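Long-range contacts in Thiol:disulfide interchange protein DsbC (PDB 1T3B), which probably forms and rearranges disulfide bonds in periplasmic proteins, working as a homodimer with a redox-active cysteine pair in a thioredoxin-like domain: residues M78-P82 with P145-N150; E86-V92 with G115-L121; F93-C98 with Y120-R125; C98-L104 with G181-I185. All blocks are in the same frame, centred on the assembly; numbering follows the deposited sequence.

Interaction 1 (M78-P82 with P145-N150)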
# COMPACT_ATOMS: atom_id res chain seq x y z
N MET A 78 27.46 -10.47 12.19
CA MET A 78 27.28 -9.46 13.21
C MET A 78 28.52 -9.38 14.07
O MET A 78 29.17 -10.39 14.31
CB MET A 78 26.07 -9.82 14.07
CG MET A 78 24.76 -9.70 13.31
SD MET A 78 23.38 -10.45 14.17
CE MET A 78 22.39 -10.90 12.80
N ILE A 79 28.84 -8.18 14.53
CA ILE A 79 29.99 -7.97 15.39
C ILE A 79 29.44 -7.93 16.81
O ILE A 79 29.03 -6.89 17.29
CB ILE A 79 30.71 -6.67 15.02
CG1 ILE A 79 31.11 -6.73 13.54
CG2 ILE A 79 31.93 -6.50 15.92
CD1 ILE A 79 32.10 -5.67 13.10
N VAL A 80 29.45 -9.08 17.48
CA VAL A 80 28.90 -9.24 18.82
C VAL A 80 29.75 -8.82 20.02
O VAL A 80 30.96 -8.98 20.03
CB VAL A 80 28.47 -10.70 19.05
CG1 VAL A 80 27.53 -10.80 20.23
CG2 VAL A 80 27.83 -11.25 17.80
N TYR A 81 29.06 -8.31 21.03
CA TYR A 81 29.65 -7.87 22.28
C TYR A 81 28.76 -8.46 23.38
O TYR A 81 28.02 -7.73 24.03
CB TYR A 81 29.63 -6.34 22.38
CG TYR A 81 30.57 -5.63 21.45
CD1 TYR A 81 31.86 -5.32 21.85
CD2 TYR A 81 30.19 -5.29 20.16
CE1 TYR A 81 32.74 -4.69 21.00
CE2 TYR A 81 31.07 -4.65 19.30
CZ TYR A 81 32.34 -4.35 19.73
OH TYR A 81 33.22 -3.72 18.88
N PRO A 82 28.83 -9.79 23.61
CA PRO A 82 28.04 -10.51 24.61
C PRO A 82 28.13 -9.92 26.01
O PRO A 82 29.04 -9.16 26.31
CB PRO A 82 28.63 -11.92 24.57
CG PRO A 82 29.29 -12.01 23.22
CD PRO A 82 29.90 -10.65 23.08
N PRO A 145 36.61 -8.82 13.60
CA PRO A 145 35.77 -7.62 13.52
C PRO A 145 35.68 -6.76 14.78
O PRO A 145 35.58 -5.54 14.68
CB PRO A 145 34.42 -8.18 13.10
CG PRO A 145 34.82 -9.31 12.21
CD PRO A 145 35.91 -9.98 13.01
N VAL A 146 35.73 -7.38 15.95
CA VAL A 146 35.66 -6.63 17.19
C VAL A 146 36.86 -5.71 17.32
O VAL A 146 36.72 -4.56 17.73
CB VAL A 146 35.62 -7.58 18.40
CG1 VAL A 146 35.74 -6.81 19.68
CG2 VAL A 146 34.32 -8.34 18.39
N PHE A 147 38.03 -6.21 16.97
CA PHE A 147 39.24 -5.40 17.05
C PHE A 147 39.16 -4.33 15.99
O PHE A 147 39.42 -3.17 16.26
CB PHE A 147 40.49 -6.26 16.81
CG PHE A 147 41.78 -5.52 16.99
CD1 PHE A 147 42.40 -5.47 18.23
CD2 PHE A 147 42.37 -4.87 15.91
CE1 PHE A 147 43.60 -4.78 18.40
CE2 PHE A 147 43.56 -4.17 16.06
CZ PHE A 147 44.18 -4.12 17.30
N ALA A 148 38.81 -4.74 14.78
CA ALA A 148 38.71 -3.82 13.66
C ALA A 148 37.76 -2.68 13.97
O ALA A 148 38.07 -1.52 13.72
CB ALA A 148 38.25 -4.55 12.43
N LEU A 149 36.59 -3.03 14.51
CA LEU A 149 35.57 -2.06 14.86
C LEU A 149 35.97 -1.24 16.07
O LEU A 149 35.82 -0.02 16.06
CB LEU A 149 34.22 -2.75 15.15
CG LEU A 149 33.07 -1.81 15.57
CD1 LEU A 149 32.77 -0.89 14.40
CD2 LEU A 149 31.82 -2.60 16.00
N ASN A 150 36.48 -1.90 17.10
CA ASN A 150 36.89 -1.16 18.29
C ASN A 150 37.87 -0.07 17.88
O ASN A 150 37.78 1.06 18.36
CB ASN A 150 37.52 -2.09 19.33
CG ASN A 150 36.49 -2.92 20.08
OD1 ASN A 150 35.32 -2.55 20.18
ND2 ASN A 150 36.93 -4.03 20.63
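Strand 79-81 and the start of helix 145-153 run almost perpendicular, with an 88° angle between their short axes and 8.5 Å between them at closest approach. Ile79 and Pro145 bring the two backbones nearest, their CA atoms 6.1 Å apart. Side chains fill the gap. The CD1 tip of Ile79 lies against the ring of Pro145, 3.4 Å from its CB. The other branch, CG2, stands anti to the backbone N of Ile79 and reaches both Val146 CG2 and Leu149 CD2, each at 3.9 Å. Within the thioredoxin-like domain, 79-81 is the edge strand beside strand 116-122, and the helix packing on it is consistent with the helical insertion that DsbC and DsbA relatives carry in this fold. At the far end of the strand, the outer end of the Tyr81 ring reaches the helix, with Leu149 CD2 at the ring edge. Its hydroxyl OH donates to Asn150 OD1 at 2.7 Å, arriving from above the amide's carbonyl plane, 52° out of it. The same hydroxyl is also hydrogen-bonded to His105 NE2, so two polar groups grip it beside apolar neighbours. Trp140 of helix 131-141 touches Ile79 as well.

Interaction 2 (E86-V92 with G115-L121); sequences EKHVVTV and GITVRYL
The Arg119 guanidinium has the CG1 methyl of Val89 over one face, while Thr91 OG1 lies at its edge, in plane. The grip is side-on: NH2 of Arg119 donates to Thr91 OG1 at 3.1 Å and NE of Arg119 to the same oxygen at 3.3 Å, which should limit rotation of the group. A bend at chi3 (-54°) turns the guanidinium back across the neighbouring strand; its NH2 also bonds Asn72 OD1, near the end of helix 63-72. On the other surface of the sheet, the Tyr120 ring carries Val118 CG1 over one face and Val92 O at its edge, and runs alongside the Val92 side chain. The His88 ring has Lys87 CB over a face and Ile116 CG1 at its edge.

The backbones pair in parallel register from His88-Ile116 to Val92-Tyr120. His88 O receives Thr117 N at 2.8 Å, Val90 O receives Arg119 N at 3.0 Å, and Val92 is held through both its N and its O; the Val90 N to Thr117 O bond is weak. At the start of the pairing, Gly115 O accepts from both Lys87 N (2.6 Å) and His88 N (2.7 Å), while Thr117 OG1 donates to Glu86 OE1 at 3.0 Å. Gly115, with positive phi, is the C-prime residue of a Schellman motif closing the preceding helix. Adjacent parallel strands joined through helices 99-105 and 108-113 form a beta-alpha-beta crossover, the N-terminal half of the classical thioredoxin fold, with the CxxC at the start of its helical connection.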
# COMPACT_ATOMS: atom_id res chain seq x y z
N GLU A 86 23.38 -12.62 29.40
CA GLU A 86 22.29 -11.89 28.79
C GLU A 86 20.88 -12.15 29.27
O GLU A 86 20.50 -13.28 29.61
CB GLU A 86 22.33 -12.13 27.28
CG GLU A 86 22.27 -13.59 26.91
CD GLU A 86 22.32 -13.83 25.42
OE1 GLU A 86 23.30 -13.40 24.78
OE2 GLU A 86 21.37 -14.45 24.90
N LYS A 87 20.12 -11.06 29.26
CA LYS A 87 18.71 -11.03 29.60
C LYS A 87 18.06 -10.45 28.34
O LYS A 87 16.85 -10.55 28.14
CB LYS A 87 18.48 -10.12 30.81
CG LYS A 87 19.08 -10.70 32.07
CD LYS A 87 19.22 -9.66 33.18
CE LYS A 87 20.18 -10.19 34.26
NZ LYS A 87 21.47 -10.63 33.66
N HIS A 88 18.90 -9.86 27.48
CA HIS A 88 18.45 -9.26 26.23
C HIS A 88 19.49 -9.42 25.11
O HIS A 88 20.68 -9.53 25.38
CB HIS A 88 18.16 -7.78 26.44
CG HIS A 88 17.19 -7.52 27.55
ND1 HIS A 88 15.91 -8.04 27.57
CD2 HIS A 88 17.32 -6.81 28.70
CE1 HIS A 88 15.30 -7.66 28.68
NE2 HIS A 88 16.13 -6.91 29.38
N VAL A 89 19.02 -9.44 23.87
CA VAL A 89 19.89 -9.61 22.71
C VAL A 89 19.40 -8.71 21.58
O VAL A 89 18.61 -9.14 20.74
CB VAL A 89 19.86 -11.07 22.21
CG1 VAL A 89 20.76 -11.25 21.00
CG2 VAL A 89 20.27 -12.01 23.31
N VAL A 90 19.87 -7.47 21.56
CA VAL A 90 19.44 -6.53 20.53
C VAL A 90 20.44 -6.31 19.40
O VAL A 90 21.64 -6.22 19.64
CB VAL A 90 19.09 -5.18 21.16
CG1 VAL A 90 18.15 -5.41 22.33
CG2 VAL A 90 20.36 -4.46 21.62
N THR A 91 19.94 -6.23 18.17
CA THR A 91 20.76 -5.99 16.99
C THR A 91 20.69 -4.50 16.64
O THR A 91 19.60 -3.95 16.49
CB THR A 91 20.28 -6.78 15.79
OG1 THR A 91 20.20 -8.17 16.12
CG2 THR A 91 21.25 -6.62 14.64
N VAL A 92 21.84 -3.87 16.51
CA VAL A 92 21.92 -2.44 16.23
C VAL A 92 22.50 -2.16 14.86
O VAL A 92 23.52 -2.74 14.49
CB VAL A 92 22.83 -1.76 17.26
CG1 VAL A 92 23.01 -0.30 16.95
CG2 VAL A 92 22.25 -1.95 18.62
N GLY A 115 22.80 -6.75 31.17
CA GLY A 115 22.36 -8.02 30.60
C GLY A 115 21.89 -7.91 29.17
O GLY A 115 21.03 -8.68 28.74
N ILE A 116 22.45 -6.96 28.42
CA ILE A 116 22.06 -6.79 27.03
C ILE A 116 23.23 -7.01 26.08
O ILE A 116 24.21 -6.30 26.11
CB ILE A 116 21.49 -5.37 26.76
CG1 ILE A 116 20.39 -5.04 27.78
CG2 ILE A 116 20.90 -5.30 25.36
CD1 ILE A 116 19.74 -3.69 27.57
N THR A 117 23.09 -8.03 25.23
CA THR A 117 24.10 -8.38 24.24
C THR A 117 23.90 -7.51 23.00
O THR A 117 22.85 -7.57 22.36
CB THR A 117 23.95 -9.84 23.81
OG1 THR A 117 24.47 -10.69 24.84
CG2 THR A 117 24.68 -10.10 22.51
N VAL A 118 24.90 -6.70 22.65
CA VAL A 118 24.79 -5.83 21.49
C VAL A 118 25.39 -6.51 20.25
O VAL A 118 26.53 -6.94 20.27
CB VAL A 118 25.49 -4.48 21.75
CG1 VAL A 118 25.38 -3.59 20.53
CG2 VAL A 118 24.87 -3.80 22.95
N ARG A 119 24.61 -6.60 19.18
CA ARG A 119 25.06 -7.23 17.95
C ARG A 119 24.98 -6.23 16.80
O ARG A 119 23.90 -5.78 16.45
CB ARG A 119 24.18 -8.45 17.64
CG ARG A 119 23.74 -9.22 18.88
CD ARG A 119 23.15 -10.58 18.52
NE ARG A 119 22.08 -10.46 17.54
CZ ARG A 119 21.38 -11.49 17.08
NH1 ARG A 119 21.63 -12.72 17.50
NH2 ARG A 119 20.42 -11.28 16.18
N TYR A 120 26.12 -5.88 16.23
CA TYR A 120 26.14 -4.90 15.15
C TYR A 120 26.02 -5.43 13.74
O TYR A 120 26.64 -6.43 13.37
CB TYR A 120 27.40 -4.03 15.18
CG TYR A 120 27.59 -3.14 16.38
CD1 TYR A 120 26.68 -2.13 16.70
CD2 TYR A 120 28.71 -3.28 17.18
CE1 TYR A 120 26.90 -1.29 17.79
CE2 TYR A 120 28.94 -2.44 18.26
CZ TYR A 120 28.04 -1.46 18.56
OH TYR A 120 28.30 -0.68 19.65
N LEU A 121 25.23 -4.70 12.97
CA LEU A 121 25.01 -4.94 11.56
C LEU A 121 25.45 -3.59 11.00
O LEU A 121 25.39 -2.59 11.70
CB LEU A 121 23.53 -5.17 11.28
CG LEU A 121 23.07 -6.60 11.53
CD1 LEU A 121 21.60 -6.73 11.31
CD2 LEU A 121 23.82 -7.50 10.57

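Interaction 3 (F93-C98 with Y120-R125); sequences FMDITC and YLAFPR
Met94 extends the parallel pairing of strands 88-94 and 116-122 to its end, its N donating to Leu121 O at 3.1 Å and its O accepting from Phe123 N at 2.9 Å. Beyond this residue the chains separate into loops joined by side chains. Phe93 and Leu121 run alongside one another on one surface of the sheet: Leu121 CB makes a CH-pi contact 4.2 Å from the Phe93 ring centroid, and Leu121 CD1 reaches the ring at CZ. On the opposite surface, Met94 SD sits over a face of the Tyr120 ring, 4.1 Å from its centroid and 16° off the normal, a Met-aromatic contact produced by bends at chi2 and chi3.

Polar chemistry takes over at Asp95. Its OD1 accepts from both the backbone N and the hydroxyl of Thr97, the first bond defining an Asx turn. OD2 faces the other segment, accepting from Arg125 N at 3.0 Å and forming a weaker salt bridge to Arg125 NE at 3.5 Å, the carboxylate and guanidinium planes 50° apart. CB of the redox-active Cys98 lies over one face of the Arg125 guanidinium, 3.4 Å from NH2. One buried carboxylate thus ties together the turn leading into the CxxC helix and the loop leaving the neighbouring strand, its negative charge probably compensated by the arginine.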
# COMPACT_ATOMS: atom_id res chain seq x y z
N PHE A 93 21.84 -1.29 14.09
CA PHE A 93 22.36 -0.91 12.78
C PHE A 93 23.21 0.31 13.05
O PHE A 93 22.75 1.32 13.58
CB PHE A 93 21.24 -0.60 11.79
CG PHE A 93 20.55 -1.82 11.27
CD1 PHE A 93 19.53 -2.42 12.00
CD2 PHE A 93 20.94 -2.39 10.06
CE1 PHE A 93 18.91 -3.58 11.52
CE2 PHE A 93 20.33 -3.54 9.59
CZ PHE A 93 19.31 -4.13 10.31
N MET A 94 24.47 0.23 12.69
CA MET A 94 25.37 1.30 13.02
C MET A 94 26.22 1.81 11.87
O MET A 94 26.42 1.11 10.89
CB MET A 94 26.22 0.80 14.18
CG MET A 94 27.36 1.66 14.57
SD MET A 94 28.81 0.62 14.73
CE MET A 94 29.35 0.55 13.07
N ASP A 95 26.69 3.04 12.01
CA ASP A 95 27.54 3.68 11.01
C ASP A 95 28.75 4.21 11.76
O ASP A 95 28.64 4.66 12.89
CB ASP A 95 26.78 4.81 10.32
CG ASP A 95 27.51 5.33 9.09
OD1 ASP A 95 28.71 5.69 9.22
OD2 ASP A 95 26.89 5.39 8.01
N ILE A 96 29.92 4.17 11.13
CA ILE A 96 31.14 4.59 11.80
C ILE A 96 31.36 6.08 11.87
O ILE A 96 32.22 6.56 12.62
CB ILE A 96 32.37 3.93 11.14
CG1 ILE A 96 32.37 4.20 9.64
CG2 ILE A 96 32.35 2.45 11.40
CD1 ILE A 96 33.53 3.62 8.93
N THR A 97 30.58 6.83 11.11
CA THR A 97 30.71 8.27 11.11
C THR A 97 29.52 8.90 11.82
O THR A 97 29.12 10.01 11.48
CB THR A 97 30.75 8.79 9.66
OG1 THR A 97 29.55 8.37 8.98
CG2 THR A 97 31.98 8.25 8.93
N CYS A 98 28.96 8.20 12.80
CA CYS A 98 27.80 8.70 13.51
C CYS A 98 28.04 8.87 15.01
O CYS A 98 28.27 7.90 15.73
CB CYS A 98 26.61 7.77 13.21
SG CYS A 98 25.45 7.36 14.55
N TYR A 120 26.12 -5.88 16.23
CA TYR A 120 26.14 -4.90 15.15
C TYR A 120 26.02 -5.43 13.74
O TYR A 120 26.64 -6.43 13.37
CB TYR A 120 27.40 -4.03 15.18
CG TYR A 120 27.59 -3.14 16.38
CD1 TYR A 120 26.68 -2.13 16.70
CD2 TYR A 120 28.71 -3.28 17.18
CE1 TYR A 120 26.90 -1.29 17.79
CE2 TYR A 120 28.94 -2.44 18.26
CZ TYR A 120 28.04 -1.46 18.56
OH TYR A 120 28.30 -0.68 19.65
N LEU A 121 25.23 -4.70 12.97
CA LEU A 121 25.01 -4.94 11.56
C LEU A 121 25.45 -3.59 11.00
O LEU A 121 25.39 -2.59 11.70
CB LEU A 121 23.53 -5.17 11.28
CG LEU A 121 23.07 -6.60 11.53
CD1 LEU A 121 21.60 -6.73 11.31
CD2 LEU A 121 23.82 -7.50 10.57
N ALA A 122 25.89 -3.56 9.76
CA ALA A 122 26.33 -2.31 9.19
C ALA A 122 25.22 -1.56 8.49
O ALA A 122 24.30 -2.16 7.93
CB ALA A 122 27.48 -2.54 8.22
N PHE A 123 25.31 -0.25 8.53
CA PHE A 123 24.33 0.56 7.85
C PHE A 123 24.98 1.82 7.32
O PHE A 123 24.84 2.89 7.91
CB PHE A 123 23.18 0.94 8.79
CG PHE A 123 21.99 1.50 8.06
CD1 PHE A 123 21.07 0.66 7.44
CD2 PHE A 123 21.83 2.88 7.93
CE1 PHE A 123 20.02 1.17 6.71
CE2 PHE A 123 20.78 3.40 7.19
CZ PHE A 123 19.88 2.55 6.58
N PRO A 124 25.74 1.70 6.22
CA PRO A 124 26.38 2.90 5.65
C PRO A 124 25.35 3.82 4.99
O PRO A 124 24.87 3.57 3.88
CB PRO A 124 27.41 2.32 4.68
CG PRO A 124 26.89 0.97 4.35
CD PRO A 124 26.33 0.48 5.66
N ARG A 125 25.01 4.88 5.71
CA ARG A 125 24.02 5.86 5.28
C ARG A 125 24.27 6.54 3.93
O ARG A 125 23.41 6.52 3.06
CB ARG A 125 23.85 6.92 6.38
CG ARG A 125 23.28 6.35 7.67
CD ARG A 125 23.33 7.37 8.80
NE ARG A 125 24.68 7.87 9.04
CZ ARG A 125 25.00 8.71 10.02
NH1 ARG A 125 24.06 9.13 10.86
NH2 ARG A 125 26.25 9.13 10.16

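Interaction 4 (C98-L104 with G181-I185); sequences CHYCHLL and GTPSI
Sulfur contacts come first: Cys98 and Cys101 are joined by the redox-active disulfide, 2.1 Å from SG to SG, and Thr182 sits against both halves. Its carbonyl O lies 3.2 Å from Cys98 SG, while its OG1 lies 3.3 Å from Cys101 SG. The hydroxyl reaches that spot because chi1 of 53° sets OG1 between the backbone N and the carbonyl carbon of Thr182.

Apolar packing centres on Pro183, which follows a cis peptide bond. Its CD touches Tyr100 CB at 3.6 Å and Cys101 SG at 3.7 Å. Farther along the ring, Pro183 CB meets the Leu104 CD2 methyl at 3.7 Å, the leucine and proline side chains overlapping as they run in opposing senses. Val92 of the central strand touches both Leu104 and Pro183.

No hydrogen bond crosses between the segments; within 181-185, Ser184 OG donates to Gly181 O at 2.6 Å, bridging the loop before strand 184-186. A CxxC helix start facing a cis-proline loop is the hallmark of thioredoxin-fold active sites. Here a carbonyl, a hydroxyl and a proline ring border the disulfide, and the loop meets it through van der Waals and sulfur contacts, an arrangement consistent with the substrate-docking role of this loop in relatives.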
# COMPACT_ATOMS: atom_id res chain seq x y z
N CYS A 98 28.96 8.20 12.80
CA CYS A 98 27.80 8.70 13.51
C CYS A 98 28.04 8.87 15.01
O CYS A 98 28.27 7.90 15.73
CB CYS A 98 26.61 7.77 13.21
SG CYS A 98 25.45 7.36 14.55
N HIS A 99 27.99 10.12 15.47
CA HIS A 99 28.22 10.47 16.88
C HIS A 99 27.51 9.62 17.92
O HIS A 99 28.12 9.22 18.92
CB HIS A 99 27.86 11.94 17.13
CG HIS A 99 27.97 12.36 18.56
ND1 HIS A 99 26.88 12.76 19.31
CD2 HIS A 99 29.04 12.44 19.39
CE1 HIS A 99 27.27 13.08 20.53
NE2 HIS A 99 28.58 12.89 20.61
N TYR A 100 26.23 9.34 17.70
CA TYR A 100 25.46 8.55 18.64
C TYR A 100 25.75 7.06 18.54
O TYR A 100 25.61 6.33 19.52
CB TYR A 100 23.96 8.83 18.45
CG TYR A 100 23.50 10.11 19.13
CD1 TYR A 100 23.43 10.19 20.52
CD2 TYR A 100 23.18 11.25 18.39
CE1 TYR A 100 23.05 11.37 21.16
CE2 TYR A 100 22.81 12.44 19.02
CZ TYR A 100 22.75 12.49 20.40
OH TYR A 100 22.39 13.65 21.03
N CYS A 101 26.13 6.60 17.36
CA CYS A 101 26.48 5.20 17.22
C CYS A 101 27.76 5.11 18.04
O CYS A 101 27.98 4.16 18.79
CB CYS A 101 26.79 4.86 15.77
SG CYS A 101 25.47 5.31 14.61
N HIS A 102 28.60 6.13 17.90
CA HIS A 102 29.84 6.15 18.63
C HIS A 102 29.56 6.08 20.13
O HIS A 102 30.06 5.19 20.81
CB HIS A 102 30.62 7.42 18.32
CG HIS A 102 31.82 7.60 19.20
ND1 HIS A 102 32.95 6.83 19.07
CD2 HIS A 102 32.03 8.42 20.25
CE1 HIS A 102 33.82 7.17 20.01
NE2 HIS A 102 33.29 8.13 20.74
N LEU A 103 28.76 7.02 20.61
CA LEU A 103 28.39 7.10 22.02
C LEU A 103 27.84 5.77 22.52
O LEU A 103 28.26 5.28 23.57
CB LEU A 103 27.34 8.20 22.22
CG LEU A 103 26.98 8.54 23.67
CD1 LEU A 103 28.21 9.08 24.37
CD2 LEU A 103 25.84 9.57 23.71
N LEU A 104 26.91 5.20 21.78
CA LEU A 104 26.34 3.92 22.15
C LEU A 104 27.46 2.90 22.34
O LEU A 104 27.45 2.10 23.27
CB LEU A 104 25.35 3.47 21.06
CG LEU A 104 25.05 2.03 20.62
CD1 LEU A 104 25.12 1.03 21.76
CD2 LEU A 104 23.66 2.02 20.02
N GLY A 181 18.05 6.08 9.96
CA GLY A 181 19.15 6.79 10.58
C GLY A 181 19.83 5.84 11.54
O GLY A 181 19.38 4.71 11.70
N THR A 182 20.90 6.29 12.18
CA THR A 182 21.61 5.43 13.11
C THR A 182 22.02 6.15 14.38
O THR A 182 22.23 7.35 14.38
CB THR A 182 22.87 4.82 12.43
OG1 THR A 182 23.66 5.87 11.86
CG2 THR A 182 22.46 3.85 11.33
N PRO A 183 22.12 5.42 15.49
CA PRO A 183 21.89 3.97 15.57
C PRO A 183 20.41 3.62 15.56
O PRO A 183 19.55 4.48 15.77
CB PRO A 183 22.54 3.61 16.90
CG PRO A 183 22.27 4.81 17.72
CD PRO A 183 22.59 5.94 16.78
N SER A 184 20.12 2.35 15.30
CA SER A 184 18.75 1.87 15.29
C SER A 184 18.79 0.47 15.87
O SER A 184 19.39 -0.42 15.28
CB SER A 184 18.19 1.85 13.86
OG SER A 184 18.09 3.16 13.32
N ILE A 185 18.16 0.30 17.03
CA ILE A 185 18.11 -0.96 17.75
C ILE A 185 16.91 -1.83 17.37
O ILE A 185 15.77 -1.41 17.53
CB ILE A 185 18.00 -0.73 19.27
CG1 ILE A 185 19.19 0.07 19.80
CG2 ILE A 185 17.86 -2.04 19.97
CD1 ILE A 185 19.02 1.56 19.79

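How the interactions relate
Interactions 2 and 3 share strands 88-94 and 116-122 as well as Tyr120 and Leu121; both are buried, but regular backbone pairing in interaction 2 gives way to loop and salt-bridge chemistry in interaction 3. Interaction 4 meets interaction 3 at Cys98, their centres about 7 Å apart, and relies on sulfur contacts and packing; Phe93 N to Ser184 O probably joins the strands between them. Interaction 1 is only partly buried and lies at the opposite edge of the sheet, linked to its centre by Tyr81 N to Val118 O, a probable hydrogen bond. It does not touch interaction 4, whose nearest atoms are about 7 Å away.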